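Local coordinates for monosaccharide ABC transporter substrate-binding protein, CUT2 family (Acidothermus cellulolyticus, PDB 4RU1) that probably serves as the substrate-binding component of a carbohydrate ABC transporter and holds myo-inositol in its cleft between two lobes, at residues I26-P31 / Q153-L158; C148-Q153 / S160-V165; W265-I268 / D272-G275. All blocks are in the same frame, centred on the assembly; numbering follows the deposited sequence.

How the contacts relate
The chain starts in the lobe built on the parallel sheet that holds strand 21-27. Residues 26-31 leave this strand and meet 153-158, in the other lobe, after a gap of more than 120 residues. Contact 1 thus closes a very long loop across the inositol cleft. Contact 2 opens and closes around its second half: 148-153, on strand 145-150, packs against 160-165 of helix 156-168, and the two contacts cross along the chain. They share Q153 and helix 156-168, and both touch the ligand. Contact 3, 265-268 with 272-275, follows in series. It closes a short turn at the end of helix 253-270, with its centre about 26 Å from that of contact 1.

Contact 1: residues I26-P31 / Q153-L158; sequences ITHQQP and QGQVQL. With INS (1,2,3,4,5,6-hexahydroxy-cyclohexane), chain M.
H28 and Q157 reach toward each other from opposite directions and meet over one hydroxyl of the bound inositol. NE2 of H28 donates to O5 of the ligand at 3.0 Å, and this oxygen lies at the ring edge, in its plane. NE2 of Q157 donates to the same O5, also at 3.0 Å. The imidazole and the Q157 amide are turned 60° apart. The Q157 chain bends at chi2 (-72°), which carries the amide back toward the ligand.

Q155, at the N-cap position of helix 156-168, sets the amide of Q157. Its OE1 accepts from Q157 NE2 at 2.9 Å; the donor is tilted from the Q155 carbonyl plane, and OE1 lies out of the Q157 amide plane. The same OE1 lies 3.7 Å from H28 CD2, and the imidazole and Q155 amide planes stand 80° apart. A water adds a bridge: it donates to H28 O and accepts from Q155 NE2. The other ring nitrogen of H28, ND1, is hydrogen-bonded to T83 OG1, while W36 packs edge-to-face with the imidazole.

H28 follows strand 21-27 in one lobe, whereas Q155 and Q157 belong to the other. The lobes therefore meet here largely through ligand and water, as expected for a closed periplasmic binding protein. With two N-H donors on O5, the hydroxyl proton probably points to a different acceptor.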
# COMPACT_ATOMS: atom_id res chain seq x y z
N ILE A 26 -2.97 10.69 8.46
CA ILE A 26 -3.83 11.13 7.38
C ILE A 26 -3.54 10.30 6.16
O ILE A 26 -2.39 10.22 5.68
CB ILE A 26 -3.54 12.58 7.12
CG1 ILE A 26 -3.88 13.40 8.38
CG2 ILE A 26 -4.41 13.09 6.00
CD1 ILE A 26 -3.36 14.84 8.33
N THR A 27 -4.56 9.62 5.67
CA THR A 27 -4.38 8.74 4.55
C THR A 27 -5.44 8.96 3.44
O THR A 27 -6.31 9.82 3.49
CB THR A 27 -4.42 7.29 5.00
OG1 THR A 27 -5.79 6.90 5.04
CG2 THR A 27 -3.75 7.08 6.32
N HIS A 28 -5.25 8.22 2.36
CA HIS A 28 -6.12 8.20 1.18
C HIS A 28 -7.07 7.01 1.13
O HIS A 28 -7.63 6.78 0.09
CB HIS A 28 -5.25 8.22 -0.06
CG HIS A 28 -4.32 7.04 -0.16
ND1 HIS A 28 -3.05 7.06 0.40
CD2 HIS A 28 -4.44 5.84 -0.77
CE1 HIS A 28 -2.44 5.93 0.14
NE2 HIS A 28 -3.26 5.16 -0.55
N GLN A 29 -7.20 6.29 2.27
CA GLN A 29 -8.01 5.08 2.41
C GLN A 29 -9.40 5.31 1.78
O GLN A 29 -10.10 6.30 2.13
CB GLN A 29 -8.14 4.71 3.87
CG GLN A 29 -9.20 3.68 4.12
CD GLN A 29 -9.35 3.29 5.53
OE1 GLN A 29 -8.88 3.96 6.44
NE2 GLN A 29 -9.96 2.14 5.75
N GLN A 30 -9.75 4.44 0.85
CA GLN A 30 -11.15 4.34 0.41
C GLN A 30 -11.93 3.66 1.50
O GLN A 30 -11.51 2.61 2.02
CB GLN A 30 -11.23 3.49 -0.84
CG GLN A 30 -12.62 3.22 -1.35
CD GLN A 30 -13.19 4.42 -2.08
OE1 GLN A 30 -12.51 5.11 -2.84
NE2 GLN A 30 -14.45 4.69 -1.84
N PRO A 31 -13.10 4.17 1.87
CA PRO A 31 -13.85 3.43 2.91
C PRO A 31 -14.11 2.00 2.57
O PRO A 31 -14.39 1.69 1.38
CB PRO A 31 -15.18 4.21 2.99
CG PRO A 31 -14.74 5.62 2.67
CD PRO A 31 -13.65 5.52 1.60
N GLN A 153 -7.41 5.21 -10.14
CA GLN A 153 -6.61 6.06 -11.03
C GLN A 153 -5.91 7.20 -10.33
O GLN A 153 -6.33 7.60 -9.24
CB GLN A 153 -7.48 6.63 -12.17
CG GLN A 153 -8.14 5.58 -13.06
CD GLN A 153 -8.95 6.23 -14.19
OE1 GLN A 153 -10.18 6.32 -14.13
NE2 GLN A 153 -8.26 6.72 -15.14
N GLY A 154 -4.78 7.57 -10.91
CA GLY A 154 -4.05 8.76 -10.46
C GLY A 154 -3.36 8.57 -9.11
O GLY A 154 -3.24 9.54 -8.36
N GLN A 155 -2.95 7.35 -8.79
CA GLN A 155 -2.26 7.11 -7.53
C GLN A 155 -0.82 6.63 -7.80
O GLN A 155 -0.63 5.53 -8.39
CB GLN A 155 -3.03 6.12 -6.67
CG GLN A 155 -4.29 6.77 -6.12
CD GLN A 155 -4.95 6.04 -5.01
OE1 GLN A 155 -4.43 5.12 -4.40
NE2 GLN A 155 -6.16 6.44 -4.72
N VAL A 156 0.17 7.42 -7.39
CA VAL A 156 1.55 7.21 -7.87
C VAL A 156 2.01 5.80 -7.44
O VAL A 156 2.88 5.15 -8.12
CB VAL A 156 2.57 8.26 -7.40
CG1 VAL A 156 2.30 9.59 -8.05
CG2 VAL A 156 2.68 8.40 -5.89
N GLN A 157 1.61 5.36 -6.26
CA GLN A 157 2.11 4.09 -5.72
C GLN A 157 1.60 2.88 -6.50
O GLN A 157 2.28 1.84 -6.59
CB GLN A 157 1.84 3.91 -4.23
CG GLN A 157 0.40 3.53 -3.84
CD GLN A 157 -0.65 4.64 -3.99
OE1 GLN A 157 -0.41 5.75 -4.47
NE2 GLN A 157 -1.80 4.32 -3.44
N LEU A 158 0.41 3.01 -7.07
CA LEU A 158 -0.16 1.98 -7.91
C LEU A 158 0.44 2.05 -9.30
O LEU A 158 0.83 0.99 -9.86
CB LEU A 158 -1.69 2.14 -7.95
CG LEU A 158 -2.44 1.98 -6.62
CD1 LEU A 158 -3.94 2.05 -6.84
CD2 LEU A 158 -1.98 0.74 -5.84
C1 INS M . -1.97 -1.15 -1.05
C2 INS M . -3.39 -1.35 -1.53
C3 INS M . -4.27 -0.24 -0.97
C4 INS M . -3.71 1.15 -1.22
C5 INS M . -2.33 1.30 -0.66
C6 INS M . -1.38 0.25 -1.17
O1 INS M . -1.06 -2.13 -1.59
O2 INS M . -3.35 -1.17 -2.96
O3 INS M . -5.55 -0.37 -1.63
O4 INS M . -4.59 2.16 -0.66
O5 INS M . -1.74 2.58 -1.00
O6 INS M . -0.08 0.35 -0.51
O HOH W 1 -7.74 5.66 -2.29

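Contact 2: residues C148-Q153 / S160-V165; sequences CVLQAQ and SRCNGV. With INS (1,2,3,4,5,6-hexahydroxy-cyclohexane), chain M.
C148 and C162 both turn SG to the side opposite their carbonyl carbon (chi1 -78° and -62°), which turns the sulfurs into the strand-helix interface. SG of C162 lies 3.6 Å from CB of C148. L150 reaches the same sulfur with its branched end: its CG is 3.6 Å from C162 SG, and both methyls lie almost as near. C148 SG points past C162 and packs on CG1 of V165 at 4.0 Å. The contact is buried and apolar. The two cysteines are not disulfide-bonded here, although that bond is seen in another structure of this protein.

Strand 148-150 and helix 160-165 run nearly antiparallel, at 168°, with their axes 9.4 Å apart at the closest. They are the first two elements of the beta-alpha-beta unit formed by strand 145-150, helix 156-168 and strand 172-177. The third strand lies beside the first, and its Y173 touches both cysteines.

Beyond the apolar patch, Q151, just past the strand, and R161, in the second turn of the helix, bind the ligand. Q151 bends at chi2, and its NE2 donates to inositol O2 at 2.8 Å and more weakly to O3. R161 instead extends from CG to NE. It grips O1 in the guanidinium plane, with NH1 at 2.8 Å and NH2 at 2.9 Å. E127 pairs with NE of R161, which helps to fix the rotation of the guanidinium, and Q251 adds a weak bond to NH2. A leucine in place of R161 would probably leave O1 without this double donor and E127 without its salt-bridge mate.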
# COMPACT_ATOMS: atom_id res chain seq x y z
N CYS A 148 -2.38 -6.34 -15.41
CA CYS A 148 -2.20 -5.65 -14.12
C CYS A 148 -3.48 -4.89 -13.82
O CYS A 148 -3.94 -4.12 -14.67
CB CYS A 148 -1.09 -4.65 -14.21
SG CYS A 148 0.52 -5.43 -14.12
N VAL A 149 -4.08 -5.13 -12.66
CA VAL A 149 -5.41 -4.58 -12.30
C VAL A 149 -5.19 -3.51 -11.28
O VAL A 149 -4.57 -3.77 -10.26
CB VAL A 149 -6.37 -5.65 -11.82
CG1 VAL A 149 -7.73 -5.03 -11.43
CG2 VAL A 149 -6.55 -6.70 -12.92
N LEU A 150 -5.65 -2.30 -11.58
CA LEU A 150 -5.48 -1.14 -10.69
C LEU A 150 -6.83 -0.70 -10.18
O LEU A 150 -7.71 -0.43 -11.00
CB LEU A 150 -4.84 0.07 -11.43
CG LEU A 150 -3.47 -0.23 -11.99
CD1 LEU A 150 -3.56 -0.53 -13.48
CD2 LEU A 150 -2.56 1.00 -11.80
N GLN A 151 -6.98 -0.56 -8.87
CA GLN A 151 -8.27 -0.25 -8.30
C GLN A 151 -8.58 1.21 -8.15
O GLN A 151 -9.64 1.55 -7.59
CB GLN A 151 -8.47 -1.00 -7.01
CG GLN A 151 -7.63 -0.52 -5.83
CD GLN A 151 -6.23 -1.15 -5.71
OE1 GLN A 151 -5.64 -1.66 -6.65
NE2 GLN A 151 -5.67 -1.06 -4.52
N ALA A 152 -7.66 2.08 -8.54
CA ALA A 152 -7.88 3.52 -8.52
C ALA A 152 -6.99 4.08 -9.60
O ALA A 152 -5.97 3.46 -9.97
CB ALA A 152 -7.51 4.12 -7.18
N GLN A 153 -7.41 5.21 -10.14
CA GLN A 153 -6.61 6.06 -11.03
C GLN A 153 -5.91 7.20 -10.33
O GLN A 153 -6.33 7.60 -9.24
CB GLN A 153 -7.48 6.63 -12.17
CG GLN A 153 -8.14 5.58 -13.06
CD GLN A 153 -8.95 6.23 -14.19
OE1 GLN A 153 -10.18 6.32 -14.13
NE2 GLN A 153 -8.26 6.72 -15.14
N SER A 160 3.29 3.14 -10.16
CA SER A 160 4.69 2.71 -10.13
C SER A 160 4.77 1.21 -10.21
O SER A 160 5.72 0.68 -10.81
CB SER A 160 5.31 3.22 -8.83
OG SER A 160 5.49 4.61 -8.87
N ARG A 161 3.88 0.50 -9.52
CA ARG A 161 3.90 -0.94 -9.55
C ARG A 161 3.72 -1.48 -10.97
O ARG A 161 4.52 -2.31 -11.44
CB ARG A 161 2.80 -1.55 -8.63
CG ARG A 161 2.99 -1.33 -7.16
CD ARG A 161 1.86 -1.91 -6.32
NE ARG A 161 2.15 -1.69 -4.89
CZ ARG A 161 1.24 -1.83 -3.93
NH1 ARG A 161 0.01 -2.27 -4.17
NH2 ARG A 161 1.60 -1.64 -2.71
N CYS A 162 2.71 -0.95 -11.63
CA CYS A 162 2.44 -1.39 -13.01
C CYS A 162 3.54 -0.95 -13.96
O CYS A 162 3.99 -1.76 -14.85
CB CYS A 162 1.09 -0.92 -13.45
SG CYS A 162 -0.19 -1.62 -12.42
N ASN A 163 4.03 0.27 -13.82
CA ASN A 163 5.15 0.67 -14.72
C ASN A 163 6.36 -0.28 -14.48
O ASN A 163 7.07 -0.62 -15.42
CB ASN A 163 5.49 2.11 -14.51
CG ASN A 163 6.69 2.52 -15.26
OD1 ASN A 163 7.72 2.73 -14.67
ND2 ASN A 163 6.59 2.61 -16.59
N GLY A 164 6.60 -0.65 -13.23
CA GLY A 164 7.74 -1.50 -12.97
C GLY A 164 7.58 -2.84 -13.62
O GLY A 164 8.56 -3.35 -14.23
N VAL A 165 6.39 -3.45 -13.54
CA VAL A 165 6.12 -4.74 -14.19
C VAL A 165 6.39 -4.61 -15.71
O VAL A 165 6.99 -5.51 -16.31
CB VAL A 165 4.67 -5.17 -13.97
CG1 VAL A 165 4.31 -6.33 -14.85
CG2 VAL A 165 4.45 -5.54 -12.55
C1 INS M . -1.97 -1.15 -1.05
C2 INS M . -3.39 -1.35 -1.53
C3 INS M . -4.27 -0.24 -0.97
C4 INS M . -3.71 1.15 -1.22
C5 INS M . -2.33 1.30 -0.66
C6 INS M . -1.38 0.25 -1.17
O1 INS M . -1.06 -2.13 -1.59
O2 INS M . -3.35 -1.17 -2.96
O3 INS M . -5.55 -0.37 -1.63
O4 INS M . -4.59 2.16 -0.66
O5 INS M . -1.74 2.58 -1.00
O6 INS M . -0.08 0.35 -0.51

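Contact 3: residues W265-I268 / D272-G275; sequences WLYI and DTIG
Y267 and D272 make the close part of this contact, mostly through the backbone. The carbonyl oxygen of D272 sits 3.2 Å from CA of Y267 in a CA-H...O contact. The same oxygen lies in the plane of the Y267 ring, at its edge, 3.4 Å from CD1. The ring reaches it because CG of Y267 stands opposite the backbone N (chi1 -174°) and swings past the D272 carbonyl. Next to this, D272 N donates a weak hydrogen bond to L266 O at 3.3 Å. This bond joins the chain just past the helix to a carbonyl of its last turns.

The outer part is looser and made of side-chain ends. L266 and I274 cross at about a right angle and meet through one methyl each, with CD1 to CD1 at 4.0 Å. T273 runs alongside Y267, pointing the same way, and its CG2 lies 4.0 Å from Y267 CD1. T273 is exposed, and none of the touching residues is buried, so this side borders solvent. The carboxylate of D272 turns to its near neighbour instead: OD2 accepts from N270 ND2.

The contact is a tight reversal at the surface. The chain leaves helix 253-270, doubles back along its last turns, and heads for strand 280-281 at the edge of the parallel sheet. Y267 also touches P103 and L120, in the loops just before strands 104-107 and 121-124 of that sheet.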
# COMPACT_ATOMS: atom_id res chain seq x y z
N TRP A 265 7.87 9.79 17.50
CA TRP A 265 8.16 9.80 18.95
C TRP A 265 9.69 9.93 19.13
O TRP A 265 10.12 10.73 19.95
CB TRP A 265 7.56 8.60 19.68
CG TRP A 265 8.01 8.40 21.12
CD1 TRP A 265 7.33 8.80 22.24
CD2 TRP A 265 9.21 7.76 21.56
NE1 TRP A 265 8.04 8.41 23.39
CE2 TRP A 265 9.21 7.80 22.97
CE3 TRP A 265 10.30 7.17 20.89
CZ2 TRP A 265 10.25 7.26 23.72
CZ3 TRP A 265 11.33 6.63 21.64
CH2 TRP A 265 11.30 6.71 23.03
N LEU A 266 10.50 9.21 18.38
CA LEU A 266 11.94 9.37 18.46
C LEU A 266 12.45 10.77 18.07
O LEU A 266 13.35 11.36 18.70
CB LEU A 266 12.62 8.33 17.51
CG LEU A 266 12.83 6.90 17.98
CD1 LEU A 266 13.20 6.00 16.79
CD2 LEU A 266 13.97 6.88 19.02
N TYR A 267 11.86 11.35 17.05
CA TYR A 267 12.23 12.70 16.64
C TYR A 267 11.89 13.72 17.73
O TYR A 267 12.68 14.60 18.01
CB TYR A 267 11.54 13.12 15.33
CG TYR A 267 12.01 14.44 14.83
CD1 TYR A 267 13.23 14.56 14.18
CD2 TYR A 267 11.23 15.56 14.97
CE1 TYR A 267 13.68 15.79 13.69
CE2 TYR A 267 11.67 16.80 14.47
CZ TYR A 267 12.90 16.90 13.84
OH TYR A 267 13.35 18.14 13.30
N ILE A 268 10.66 13.66 18.23
CA ILE A 268 10.17 14.68 19.16
C ILE A 268 10.92 14.54 20.48
O ILE A 268 11.33 15.55 21.09
CB ILE A 268 8.64 14.57 19.32
CG1 ILE A 268 7.90 15.00 18.07
CG2 ILE A 268 8.13 15.38 20.52
CD1 ILE A 268 6.48 14.44 18.03
N ASP A 272 15.95 12.36 16.88
CA ASP A 272 16.48 11.35 15.97
C ASP A 272 15.64 11.17 14.72
O ASP A 272 14.40 11.37 14.76
CB ASP A 272 16.54 10.01 16.67
CG ASP A 272 17.68 9.89 17.65
OD1 ASP A 272 18.82 10.10 17.20
OD2 ASP A 272 17.46 9.52 18.85
N THR A 273 16.31 10.70 13.63
CA THR A 273 15.64 10.25 12.42
C THR A 273 16.10 8.83 12.11
O THR A 273 17.05 8.34 12.77
CB THR A 273 15.94 11.10 11.21
OG1 THR A 273 17.35 11.04 10.99
CG2 THR A 273 15.41 12.54 11.45
N ILE A 274 15.39 8.16 11.21
CA ILE A 274 15.76 6.84 10.74
C ILE A 274 15.79 6.89 9.24
O ILE A 274 14.87 7.49 8.64
CB ILE A 274 14.84 5.70 11.17
CG1 ILE A 274 14.45 5.73 12.68
CG2 ILE A 274 15.48 4.35 10.77
CD1 ILE A 274 13.18 4.92 12.95
N GLY A 275 16.80 6.38 8.59
CA GLY A 275 16.88 6.37 7.11
C GLY A 275 17.88 7.29 6.48
O GLY A 275 18.13 7.16 5.28